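Local coordinates for protein catechol 2,3-dioxygenase (Pseudomonas sp. KL28, PDB 3HPY) that probably catalyses the iron-dependent extradiol cleavage of catechol by dioxygen, giving the ring-opened 2-hydroxymuconic semialdehyde, at residues H145-I150 against G231-M236; T255-D260 against R265-M270. One frame throughout, in Å; residues are numbered along the deposited sequence.

Contact 1. Residues H145-I150 against G231-M236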
ATOM      1  N   HIS C 145      -1.457  17.732  -5.246  1.00 30.03           N
ATOM      2  CA  HIS C 145      -1.577  19.060  -4.661  1.00 27.90           C
ATOM      3  C   HIS C 145      -2.280  18.915  -3.326  1.00 26.75           C
ATOM      4  O   HIS C 145      -3.502  18.751  -3.267  1.00 26.15           O
ATOM      5  CB  HIS C 145      -2.381  19.973  -5.584  1.00 29.18           C
ATOM      6  CG  HIS C 145      -2.516  21.375  -5.077  1.00 29.44           C
ATOM      7  ND1 HIS C 145      -1.457  22.252  -5.022  1.00 29.98           N
ATOM      8  CD2 HIS C 145      -3.594  22.057  -4.628  1.00 30.11           C
ATOM      9  CE1 HIS C 145      -1.875  23.419  -4.566  1.00 30.15           C
ATOM     10  NE2 HIS C 145      -3.170  23.327  -4.319  1.00 31.98           N
ATOM     11  N   GLY C 146      -1.506  18.977  -2.249  1.00 25.62           N
ATOM     12  CA  GLY C 146      -2.091  18.809  -0.935  1.00 24.86           C
ATOM     13  C   GLY C 146      -2.624  17.393  -0.842  1.00 24.39           C
ATOM     14  O   GLY C 146      -2.232  16.532  -1.625  1.00 23.20           O
ATOM     15  N   ILE C 147      -3.516  17.145   0.107  1.00 24.65           N
ATOM     16  CA  ILE C 147      -4.093  15.816   0.290  1.00 25.23           C
ATOM     17  C   ILE C 147      -4.800  15.375  -0.996  1.00 23.55           C
ATOM     18  O   ILE C 147      -4.681  14.221  -1.425  1.00 25.42           O
ATOM     19  CB  ILE C 147      -5.075  15.838   1.472  1.00 24.18           C
ATOM     20  CG1 ILE C 147      -4.333  16.345   2.713  1.00 22.42           C
ATOM     21  CG2 ILE C 147      -5.644  14.445   1.726  1.00 22.10           C
ATOM     22  CD1 ILE C 147      -5.207  16.500   3.949  1.00 21.24           C
ATOM     23  N   ALA C 148      -5.535  16.309  -1.589  1.00 22.45           N
ATOM     24  CA  ALA C 148      -6.256  16.115  -2.847  1.00 22.76           C
ATOM     25  C   ALA C 148      -7.196  14.909  -2.896  1.00 22.02           C
ATOM     26  O   ALA C 148      -6.957  13.959  -3.629  1.00 20.72           O
ATOM     27  CB  ALA C 148      -5.248  16.044  -4.000  1.00 23.44           C
ATOM     28  N   PRO C 149      -8.304  14.956  -2.148  1.00 22.59           N
ATOM     29  CA  PRO C 149      -9.235  13.823  -2.161  1.00 21.50           C
ATOM     30  C   PRO C 149      -9.926  13.649  -3.514  1.00 22.30           C
ATOM     31  O   PRO C 149      -9.870  14.544  -4.363  1.00 21.24           O
ATOM     32  CB  PRO C 149     -10.196  14.161  -1.031  1.00 19.50           C
ATOM     33  CG  PRO C 149     -10.259  15.667  -1.105  1.00 21.47           C
ATOM     34  CD  PRO C 149      -8.807  16.051  -1.293  1.00 21.17           C
ATOM     35  N   ILE C 150     -10.582  12.502  -3.691  1.00 22.60           N
ATOM     36  CA  ILE C 150     -11.260  12.141  -4.936  1.00 24.76           C
ATOM     37  C   ILE C 150     -12.739  12.522  -5.060  1.00 24.66           C
ATOM     38  O   ILE C 150     -13.223  12.745  -6.164  1.00 25.78           O
ATOM     39  CB  ILE C 150     -11.112  10.617  -5.198  1.00 27.31           C
ATOM     40  CG1 ILE C 150      -9.683  10.307  -5.662  1.00 28.37           C
ATOM     41  CG2 ILE C 150     -12.096  10.154  -6.262  1.00 30.45           C
ATOM     42  CD1 ILE C 150      -8.618  10.561  -4.612  1.00 31.25           C
ATOM     43  N   GLY C 231      -2.035  12.259   6.650  1.00 24.89           N
ATOM     44  CA  GLY C 231      -1.561  12.499   8.000  1.00 24.55           C
ATOM     45  C   GLY C 231      -0.293  13.333   8.009  1.00 25.63           C
ATOM     46  O   GLY C 231      -0.190  14.303   8.775  1.00 25.34           O
ATOM     47  N   ASP C 232       0.675  12.976   7.161  1.00 25.06           N
ATOM     48  CA  ASP C 232       1.928  13.734   7.096  1.00 25.21           C
ATOM     49  C   ASP C 232       1.642  15.172   6.705  1.00 25.18           C
ATOM     50  O   ASP C 232       2.178  16.102   7.304  1.00 26.35           O
ATOM     51  CB  ASP C 232       2.896  13.156   6.059  1.00 25.27           C
ATOM     52  CG  ASP C 232       3.276  11.730   6.345  1.00 24.41           C
ATOM     53  OD1 ASP C 232       3.394  11.373   7.533  1.00 24.12           O
ATOM     54  OD2 ASP C 232       3.475  10.970   5.376  1.00 20.02           O
ATOM     55  N   ILE C 233       0.810  15.348   5.685  1.00 24.19           N
ATOM     56  CA  ILE C 233       0.470  16.690   5.232  1.00 24.09           C
ATOM     57  C   ILE C 233      -0.200  17.476   6.359  1.00 25.18           C
ATOM     58  O   ILE C 233       0.080  18.662   6.549  1.00 25.23           O
ATOM     59  CB  ILE C 233      -0.424  16.634   3.983  1.00 24.48           C
ATOM     60  CG1 ILE C 233       0.342  15.924   2.856  1.00 25.36           C
ATOM     61  CG2 ILE C 233      -0.792  18.048   3.529  1.00 24.34           C
ATOM     62  CD1 ILE C 233      -0.493  15.608   1.622  1.00 27.68           C
ATOM     63  N   MET C 234      -1.058  16.820   7.129  1.00 25.30           N
ATOM     64  CA  MET C 234      -1.712  17.504   8.235  1.00 25.09           C
ATOM     65  C   MET C 234      -0.678  18.042   9.230  1.00 28.01           C
ATOM     66  O   MET C 234      -0.790  19.178   9.695  1.00 27.94           O
ATOM     67  CB  MET C 234      -2.676  16.556   8.949  1.00 24.48           C
ATOM     68  CG  MET C 234      -3.923  16.248   8.145  1.00 23.65           C
ATOM     69  SD  MET C 234      -4.941  15.022   8.926  1.00 28.00           S
ATOM     70  CE  MET C 234      -6.184  14.834   7.667  1.00 25.39           C
ATOM     71  N   SER C 235       0.333  17.233   9.540  1.00 28.27           N
ATOM     72  CA  SER C 235       1.369  17.639  10.483  1.00 29.58           C
ATOM     73  C   SER C 235       2.235  18.769   9.946  1.00 29.63           C
ATOM     74  O   SER C 235       2.542  19.724  10.661  1.00 28.52           O
ATOM     75  CB  SER C 235       2.259  16.446  10.848  1.00 30.53           C
ATOM     76  OG  SER C 235       3.261  16.841  11.770  1.00 31.40           O
ATOM     77  N   MET C 236       2.638  18.650   8.689  1.00 29.18           N
ATOM     78  CA  MET C 236       3.461  19.664   8.060  1.00 31.29           C
ATOM     79  C   MET C 236       2.768  21.023   8.117  1.00 32.04           C
ATOM     80  O   MET C 236       3.435  22.055   8.169  1.00 34.09           O
ATOM     81  CB  MET C 236       3.752  19.279   6.603  1.00 33.28           C
ATOM     82  CG  MET C 236       4.566  17.999   6.439  1.00 34.92           C
ATOM     83  SD  MET C 236       4.627  17.397   4.719  1.00 39.16           S
ATOM     84  CE  MET C 236       6.204  18.068   4.151  1.00 39.90           C
TER
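Ile147 of an irregular segment and Ile233 of helix 224-236 bring their backbones closest, with 6.8 Å between CA and CA, too far apart for main chain to meet main chain, so helix side chains bridge the gap to the loop's backbone and to the Ile147 side chain. Gly146 turns the loop with a positive phi (65°), and Ile147 follows with its side chain reaching out to the helix. Ile233 is directed toward the loop. Its CG1 branch is anti to the carbonyl carbon (chi1 -61°) and carries CD1 end-on to the main chain, where Ile233 CD1 lies 3.7 Å from Ile147 N and equally close to Gly146 C. The other branch, Ile233 CG2, meets Ile147 CG1 at 4.0 Å, the two isoleucines crossing at a slant. At the next residue, Met234 runs its extended chain roughly perpendicular to Ile147, and its methyl CE rests 4.2 Å from Ile147 CD1. Polar groups nearby are served outside the pair: Gly146 O accepts a hydrogen bond from Arg229, one turn earlier on the same helix, and the backbone of Ile147 bonds to that of Val29. Ile233 also packs against Trp139 of a neighbouring subunit. Cohesion between the segments is therefore van der Waals contact of aliphatic and thioether methyl carbons with one another and with the loop's peptide atoms, illustrating how an irregular loop can be fitted to a helix by shape.

Contact 2. Residues T255-D260 against R265-M270. With FE (Fe (III) ion), chain I; MCT (4-methylcatechol), chain J.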
ATOM      1  N   THR C 255      -9.525   5.731   8.206  1.00 31.07           N
ATOM      2  CA  THR C 255      -9.726   7.166   8.220  1.00 29.34           C
ATOM      3  C   THR C 255      -8.862   7.949   9.187  1.00 27.74           C
ATOM      4  O   THR C 255      -8.091   7.395   9.966  1.00 26.58           O
ATOM      5  CB  THR C 255     -11.181   7.459   8.599  1.00 30.80           C
ATOM      6  OG1 THR C 255     -11.440   8.865   8.527  1.00 33.15           O
ATOM      7  CG2 THR C 255     -11.427   6.997  10.029  1.00 30.36           C
ATOM      8  N   ILE C 256      -9.039   9.261   9.126  1.00 26.97           N
ATOM      9  CA  ILE C 256      -8.362  10.205   9.999  1.00 26.59           C
ATOM     10  C   ILE C 256      -9.298  11.389  10.199  1.00 26.24           C
ATOM     11  O   ILE C 256      -9.880  11.892   9.231  1.00 24.98           O
ATOM     12  CB  ILE C 256      -7.065  10.758   9.383  1.00 24.84           C
ATOM     13  CG1 ILE C 256      -6.028   9.649   9.262  1.00 26.54           C
ATOM     14  CG2 ILE C 256      -6.542  11.906  10.254  1.00 24.15           C
ATOM     15  CD1 ILE C 256      -4.663  10.125   8.787  1.00 29.58           C
ATOM     16  N   TYR C 257      -9.449  11.828  11.444  1.00 27.03           N
ATOM     17  CA  TYR C 257     -10.286  12.985  11.736  1.00 27.87           C
ATOM     18  C   TYR C 257      -9.383  14.161  12.085  1.00 28.74           C
ATOM     19  O   TYR C 257      -8.503  14.049  12.943  1.00 27.67           O
ATOM     20  CB  TYR C 257     -11.224  12.728  12.917  1.00 29.47           C
ATOM     21  CG  TYR C 257     -12.459  11.899  12.622  1.00 29.27           C
ATOM     22  CD1 TYR C 257     -12.918  11.714  11.318  1.00 31.36           C
ATOM     23  CD2 TYR C 257     -13.175  11.310  13.663  1.00 29.87           C
ATOM     24  CE1 TYR C 257     -14.061  10.958  11.058  1.00 29.92           C
ATOM     25  CE2 TYR C 257     -14.316  10.556  13.424  1.00 30.13           C
ATOM     26  CZ  TYR C 257     -14.754  10.382  12.121  1.00 31.44           C
ATOM     27  OH  TYR C 257     -15.870   9.611  11.896  1.00 30.72           O
ATOM     28  N   ALA C 258      -9.613  15.289  11.420  1.00 29.40           N
ATOM     29  CA  ALA C 258      -8.834  16.488  11.661  1.00 29.52           C
ATOM     30  C   ALA C 258      -9.770  17.674  11.734  1.00 30.17           C
ATOM     31  O   ALA C 258     -10.963  17.547  11.452  1.00 30.48           O
ATOM     32  CB  ALA C 258      -7.824  16.689  10.545  1.00 29.59           C
ATOM     33  N   TRP C 259      -9.236  18.832  12.108  1.00 28.89           N
ATOM     34  CA  TRP C 259     -10.064  20.023  12.199  1.00 28.42           C
ATOM     35  C   TRP C 259      -9.607  21.088  11.244  1.00 28.34           C
ATOM     36  O   TRP C 259      -8.414  21.233  10.984  1.00 25.88           O
ATOM     37  CB  TRP C 259     -10.033  20.595  13.619  1.00 28.17           C
ATOM     38  CG  TRP C 259     -10.969  19.914  14.523  1.00 27.02           C
ATOM     39  CD1 TRP C 259     -12.333  19.971  14.485  1.00 26.11           C
ATOM     40  CD2 TRP C 259     -10.629  19.014  15.579  1.00 25.89           C
ATOM     41  NE1 TRP C 259     -12.866  19.156  15.456  1.00 26.91           N
ATOM     42  CE2 TRP C 259     -11.840  18.556  16.140  1.00 26.29           C
ATOM     43  CE3 TRP C 259      -9.416  18.549  16.107  1.00 27.24           C
ATOM     44  CZ2 TRP C 259     -11.875  17.652  17.202  1.00 27.11           C
ATOM     45  CZ3 TRP C 259      -9.450  17.653  17.166  1.00 27.53           C
ATOM     46  CH2 TRP C 259     -10.672  17.213  17.703  1.00 27.42           C
ATOM     47  N   ASP C 260     -10.545  21.841  10.693  1.00 29.90           N
ATOM     48  CA  ASP C 260     -10.094  22.891   9.825  1.00 31.29           C
ATOM     49  C   ASP C 260      -9.878  24.128  10.716  1.00 31.39           C
ATOM     50  O   ASP C 260     -10.301  24.156  11.874  1.00 31.44           O
ATOM     51  CB  ASP C 260     -11.062  23.069   8.638  1.00 33.89           C
ATOM     52  CG  ASP C 260     -12.234  23.974   8.928  1.00 37.42           C
ATOM     53  OD1 ASP C 260     -12.577  24.193  10.112  1.00 37.76           O
ATOM     54  OD2 ASP C 260     -12.828  24.458   7.935  1.00 38.36           O
ATOM     55  N   ARG C 265     -14.695  19.941  11.698  1.00 26.52           N
ATOM     56  CA  ARG C 265     -14.050  18.646  11.545  1.00 25.07           C
ATOM     57  C   ARG C 265     -14.319  18.089  10.146  1.00 25.89           C
ATOM     58  O   ARG C 265     -15.434  18.192   9.623  1.00 26.22           O
ATOM     59  CB  ARG C 265     -14.585  17.650  12.576  1.00 26.18           C
ATOM     60  CG  ARG C 265     -13.963  16.261  12.457  1.00 26.81           C
ATOM     61  CD  ARG C 265     -14.661  15.207  13.318  1.00 29.74           C
ATOM     62  NE  ARG C 265     -14.440  15.371  14.754  1.00 32.89           N
ATOM     63  CZ  ARG C 265     -15.391  15.715  15.617  1.00 33.10           C
ATOM     64  NH1 ARG C 265     -16.625  15.935  15.186  1.00 32.25           N
ATOM     65  NH2 ARG C 265     -15.117  15.821  16.910  1.00 32.30           N
ATOM     66  N   PHE C 266     -13.293  17.510   9.536  1.00 24.84           N
ATOM     67  CA  PHE C 266     -13.453  16.889   8.233  1.00 24.47           C
ATOM     68  C   PHE C 266     -12.810  15.510   8.335  1.00 26.67           C
ATOM     69  O   PHE C 266     -12.143  15.196   9.330  1.00 25.47           O
ATOM     70  CB  PHE C 266     -12.790  17.728   7.134  1.00 25.73           C
ATOM     71  CG  PHE C 266     -11.291  17.776   7.212  1.00 29.54           C
ATOM     72  CD1 PHE C 266     -10.514  16.863   6.502  1.00 29.74           C
ATOM     73  CD2 PHE C 266     -10.652  18.741   7.981  1.00 29.23           C
ATOM     74  CE1 PHE C 266      -9.128  16.913   6.556  1.00 30.30           C
ATOM     75  CE2 PHE C 266      -9.267  18.795   8.037  1.00 30.31           C
ATOM     76  CZ  PHE C 266      -8.504  17.881   7.324  1.00 29.72           C
ATOM     77  N   GLU C 267     -13.025  14.679   7.323  1.00 25.38           N
ATOM     78  CA  GLU C 267     -12.451  13.337   7.323  1.00 24.90           C
ATOM     79  C   GLU C 267     -11.903  12.967   5.950  1.00 25.99           C
ATOM     80  O   GLU C 267     -12.453  13.382   4.916  1.00 24.69           O
ATOM     81  CB  GLU C 267     -13.520  12.323   7.739  1.00 24.45           C
ATOM     82  CG  GLU C 267     -13.143  10.860   7.571  1.00 24.59           C
ATOM     83  CD  GLU C 267     -14.352   9.941   7.714  1.00 27.38           C
ATOM     84  OE1 GLU C 267     -15.380  10.222   7.068  1.00 27.26           O
ATOM     85  OE2 GLU C 267     -14.280   8.940   8.456  1.00 26.38           O
ATOM     86  N   THR C 268     -10.802  12.217   5.952  1.00 26.08           N
ATOM     87  CA  THR C 268     -10.193  11.707   4.724  1.00 28.56           C
ATOM     88  C   THR C 268     -10.175  10.201   4.939  1.00 31.33           C
ATOM     89  O   THR C 268      -9.456   9.709   5.814  1.00 32.00           O
ATOM     90  CB  THR C 268      -8.719  12.140   4.531  1.00 28.94           C
ATOM     91  OG1 THR C 268      -7.970  11.815   5.708  1.00 30.50           O
ATOM     92  CG2 THR C 268      -8.614  13.613   4.237  1.00 30.58           C
ATOM     93  N   PHE C 269     -10.975   9.461   4.183  1.00 32.09           N
ATOM     94  CA  PHE C 269     -10.966   8.012   4.354  1.00 33.98           C
ATOM     95  C   PHE C 269     -11.042   7.266   3.027  1.00 32.78           C
ATOM     96  O   PHE C 269     -11.178   7.876   1.964  1.00 32.64           O
ATOM     97  CB  PHE C 269     -12.124   7.566   5.253  1.00 35.75           C
ATOM     98  CG  PHE C 269     -13.370   7.211   4.505  1.00 37.92           C
ATOM     99  CD1 PHE C 269     -14.092   8.185   3.837  1.00 36.86           C
ATOM    100  CD2 PHE C 269     -13.796   5.885   4.429  1.00 39.15           C
ATOM    101  CE1 PHE C 269     -15.222   7.848   3.097  1.00 38.93           C
ATOM    102  CE2 PHE C 269     -14.925   5.539   3.691  1.00 39.54           C
ATOM    103  CZ  PHE C 269     -15.638   6.523   3.024  1.00 38.49           C
ATOM    104  N   MET C 270     -10.925   5.942   3.110  1.00 32.55           N
ATOM    105  CA  MET C 270     -11.020   5.068   1.949  1.00 30.71           C
ATOM    106  C   MET C 270     -11.354   3.638   2.399  1.00 30.15           C
ATOM    107  O   MET C 270     -11.175   3.281   3.568  1.00 26.80           O
ATOM    108  CB  MET C 270      -9.725   5.120   1.109  1.00 33.03           C
ATOM    109  CG  MET C 270      -8.490   4.479   1.700  1.00 33.28           C
ATOM    110  SD  MET C 270      -8.556   2.678   1.623  1.00 35.89           S
ATOM    111  CE  MET C 270      -8.697   2.414  -0.143  1.00 37.87           C
TER
HETATM  112 FE    FE I 310     -17.249   9.728   8.012  1.00 31.11          FE
HETATM  113  C1  MCT J 311     -18.013   6.122  11.457  1.00 49.03           C
HETATM  114  C2  MCT J 311     -17.924   7.512  11.271  1.00 49.97           C
HETATM  115  C3  MCT J 311     -17.645   8.018   9.981  1.00 50.26           C
HETATM  116  O3  MCT J 311     -17.555   9.339   9.801  1.00 51.71           O
HETATM  117  C4  MCT J 311     -17.462   7.142   8.876  1.00 50.26           C
HETATM  118  O4  MCT J 311     -17.194   7.654   7.641  1.00 50.24           O
HETATM  119  C5  MCT J 311     -17.554   5.736   9.066  1.00 49.97           C
HETATM  120  C6  MCT J 311     -17.833   5.237  10.363  1.00 50.08           C
HETATM  121  C   MCT J 311     -18.301   5.575  12.819  1.00 50.11           C
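Ala258 and Phe266 form a hydrogen-bonded antiparallel pair: Phe266 N reaches Ala258 O at 3.0 Å, and Ala258 N reaches Phe266 O at 3.3 Å in a nearly straight bond (173°). The companion bonds of Ile256 and Thr268 are weak. Apolar packing lies on the face bearing these four residues, where Phe266 CZ comes within 3.5 Å of Ala258 CB. On the other face, Arg265 runs beside Trp259; Trp259 NE1 sits over one face of the guanidinium, toward its rim, with the planes 49° apart. Arg265 CD lies over the Tyr257 ring, 4.0 Å from Tyr257 CG, while its guanidinium is held by Asp242 and the carbonyl of His215. Metal and substrate chemistry shares that face. Glu267, its CG anti to the backbone N (chi1 170°), extends along the Tyr257 ring, with CB at the ring's edge and OE2 3.3 Å from Tyr257 CE1. Glu267 OE1 binds iron at 2.1 Å and is hydrogen-bonded with Ser218. Tyr257 OH donates to 4-methylcatechol O3 (2.7 Å) and is also hydrogen-bonded with His248 NE2. With His154 and His216, Glu267 completes the facial triad of two histidines and one carboxylate characteristic of extradiol dioxygenases.

How the contacts relate
Followed from the N terminus, the chain leaves strand 117-121, enters the loop holding 145-150, and then passes through strand 151-159, helix 162-171 and further strands to helix 224-236, where contact 1 closes a loop of 80 residues. Contact 2 opens later and closes a hairpin with only four residues between its segments. The two are in series, neither nested nor crossed, yet they adjoin in space. Met234 makes most of the joins between them: its SD packs on Ala258 CB and Ile256 CG2, and its CE lies near Phe266 CE1. Ile147 CG2 also meets Thr268 CG2. Together they exemplify a division of labour: one hairpin face serves the metal site while the other packs on helix and loop.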